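Local coordinates for protein 3-oxo-tetronate kinase (Haemophilus influenzae, PDB 1YZY) that catalyses the ATP-dependent phosphorylation of 3-oxo-tetronate to 3-oxo-tetronate 4-phosphate, at residues L365-F370 against A385-I390. Residues are numbered along the deposited sequence; the frame is centred on the assembly and turned at random.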
loop_
_atom_site.group_PDB
_atom_site.type_symbol
_atom_site.label_atom_id
_atom_site.label_comp_id
_atom_site.label_asym_id
_atom_site.label_seq_id
_atom_site.Cartn_x
_atom_site.Cartn_y
_atom_site.Cartn_z
ATOM N N LEU A 365 -19.415 -0.648 2.087
ATOM C CA LEU A 365 -19.719 -0.457 0.672
ATOM C C LEU A 365 -19.418 -1.706 -0.158
ATOM O O LEU A 365 -19.894 -1.842 -1.286
ATOM C CB LEU A 365 -18.992 0.778 0.129
ATOM C CG LEU A 365 -19.200 2.082 0.922
ATOM C CD1 LEU A 365 -18.535 3.239 0.198
ATOM C CD2 LEU A 365 -20.681 2.369 1.139
ATOM N N GLY A 366 -18.636 -2.617 0.416
ATOM C CA GLY A 366 -18.313 -3.880 -0.234
ATOM C C GLY A 366 -17.249 -3.913 -1.314
ATOM O O GLY A 366 -17.235 -4.836 -2.127
ATOM N N PHE A 367 -16.336 -2.946 -1.307
ATOM C CA PHE A 367 -15.276 -2.880 -2.314
ATOM C C PHE A 367 -14.107 -3.825 -2.022
ATOM O O PHE A 367 -13.601 -3.880 -0.902
ATOM C CB PHE A 367 -14.796 -1.441 -2.451
ATOM C CG PHE A 367 -15.898 -0.471 -2.757
ATOM C CD1 PHE A 367 -16.918 -0.814 -3.644
ATOM C CD2 PHE A 367 -15.911 0.788 -2.168
ATOM C CE1 PHE A 367 -17.936 0.085 -3.944
ATOM C CE2 PHE A 367 -16.924 1.697 -2.461
ATOM C CZ PHE A 367 -17.941 1.345 -3.353
ATOM N N THR A 368 -13.682 -4.550 -3.052
ATOM C CA THR A 368 -12.615 -5.539 -2.941
ATOM C C THR A 368 -11.280 -5.104 -3.541
ATOM O O THR A 368 -10.267 -5.790 -3.384
ATOM C CB THR A 368 -13.029 -6.847 -3.646
ATOM O OG1 THR A 368 -13.279 -6.582 -5.034
ATOM C CG2 THR A 368 -14.298 -7.424 -3.013
ATOM N N GLY A 369 -11.299 -3.999 -4.269
ATOM C CA GLY A 369 -10.096 -3.500 -4.899
ATOM C C GLY A 369 -10.347 -2.105 -5.417
ATOM O O GLY A 369 -11.493 -1.646 -5.447
ATOM N N PHE A 370 -9.289 -1.433 -5.851
ATOM C CA PHE A 370 -9.413 -0.071 -6.336
ATOM C C PHE A 370 -8.421 0.249 -7.435
ATOM O O PHE A 370 -7.407 -0.429 -7.590
ATOM C CB PHE A 370 -9.146 0.909 -5.190
ATOM C CG PHE A 370 -9.988 0.671 -3.971
ATOM C CD1 PHE A 370 -11.239 1.271 -3.845
ATOM C CD2 PHE A 370 -9.536 -0.163 -2.952
ATOM C CE1 PHE A 370 -12.032 1.041 -2.723
ATOM C CE2 PHE A 370 -10.317 -0.405 -1.822
ATOM C CZ PHE A 370 -11.568 0.199 -1.707
ATOM N N ALA A 385 -13.405 2.419 -6.948
ATOM C CA ALA A 385 -13.755 1.020 -6.813
ATOM C C ALA A 385 -13.737 0.335 -8.164
ATOM O O ALA A 385 -13.953 0.971 -9.192
ATOM C CB ALA A 385 -15.132 0.899 -6.177
ATOM N N VAL A 386 -13.421 -0.956 -8.173
ATOM C CA VAL A 386 -13.427 -1.719 -9.419
ATOM C C VAL A 386 -14.869 -2.125 -9.770
ATOM O O VAL A 386 -15.219 -2.267 -10.947
ATOM C CB VAL A 386 -12.523 -2.980 -9.329
ATOM C CG1 VAL A 386 -11.073 -2.565 -9.163
ATOM C CG2 VAL A 386 -12.945 -3.866 -8.171
ATOM N N GLU A 387 -15.698 -2.272 -8.734
ATOM C CA GLU A 387 -17.109 -2.667 -8.860
ATOM C C GLU A 387 -18.048 -1.620 -9.462
ATOM O O GLU A 387 -19.016 -1.975 -10.139
ATOM C CB GLU A 387 -17.666 -3.087 -7.495
ATOM C CG GLU A 387 -17.006 -4.319 -6.891
ATOM C CD GLU A 387 -15.782 -4.015 -6.042
ATOM O OE1 GLU A 387 -15.198 -2.915 -6.139
ATOM O OE2 GLU A 387 -15.406 -4.899 -5.254
ATOM N N GLU A 388 -17.794 -0.347 -9.163
ATOM C CA GLU A 388 -18.622 0.749 -9.661
ATOM C C GLU A 388 -17.937 2.107 -9.541
ATOM O O GLU A 388 -17.011 2.265 -8.761
ATOM C CB GLU A 388 -19.967 0.771 -8.921
ATOM C CG GLU A 388 -19.867 0.796 -7.395
ATOM C CD GLU A 388 -21.224 0.659 -6.714
ATOM O OE1 GLU A 388 -22.237 1.132 -7.276
ATOM O OE2 GLU A 388 -21.275 0.073 -5.612
ATOM N N ASP A 389 -18.448 3.089 -10.276
ATOM C CA ASP A 389 -17.899 4.442 -10.289
ATOM C C ASP A 389 -17.971 5.218 -8.979
ATOM O O ASP A 389 -18.609 6.273 -8.913
ATOM C CB ASP A 389 -18.563 5.270 -11.394
ATOM C CG ASP A 389 -18.192 4.799 -12.797
ATOM O OD1 ASP A 389 -17.241 3.995 -12.941
ATOM O OD2 ASP A 389 -18.858 5.246 -13.760
ATOM N N ILE A 390 -17.299 4.717 -7.950
ATOM C CA ILE A 390 -17.280 5.378 -6.653
ATOM C C ILE A 390 -15.831 5.704 -6.309
ATOM O O ILE A 390 -14.966 4.831 -6.385
ATOM C CB ILE A 390 -17.874 4.464 -5.540
ATOM C CG1 ILE A 390 -19.320 4.066 -5.879
ATOM C CG2 ILE A 390 -17.798 5.156 -4.184
ATOM C CD1 ILE A 390 -20.315 5.217 -5.915
#
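Glu387 OE2 takes two bonds from Thr368: the backbone N donates at 2.8 Å to the syn lone pair of OE2, and OG1 donates at 2.7 Å from above the carboxylate plane. A chi1 of 60° keeps Thr368 OG1 near the residue's own N, so that both reach the same oxygen, and a bend at chi2 of Glu387 (89°) brings the carboxylate round to meet them. Its other oxygen, OE1, is buried by the contact without a polar partner and lies 3.7 Å from Phe367 CD1. A weak bond from Val386 N to Gly369 O, 3.4 Å, joins the backbones. It adjoins Phe370–Ala385, an antiparallel non-hydrogen-bonded pair of the beta hairpin that strands 369-375 and 380-385 form in the nucleotide-binding C-terminal domain. The chain after Ala385 turns through an inverse gamma turn centred on Asp389 into strand 391-395. On the other side, Thr368, just before strand 369-375, and Phe370 make backbone bonds to Asn30 and Gln28 of the sugar-binding domain. The Phe367 ring lies against Ala385, Glu388 and Ile390. Ala385 CB sits over one face of the Phe367 ring in a CH-pi contact, 3.6 Å from its centroid, while Leu365 CB lies above the opposite face, toward the rim. At the ring edge, Glu388 OE2 approaches CE1 in plane, its carboxylate turned 88° to the ring; the same oxygen is salt-bridged to Lys343 of helix 324-345. Ile390 CB packs against Phe367 CZ at 3.8 Å. Val386 spreads its two methyls along the Gly369 backbone, CG1 lying 3.8 Å from Gly369 C and CG2 near Gly369 O.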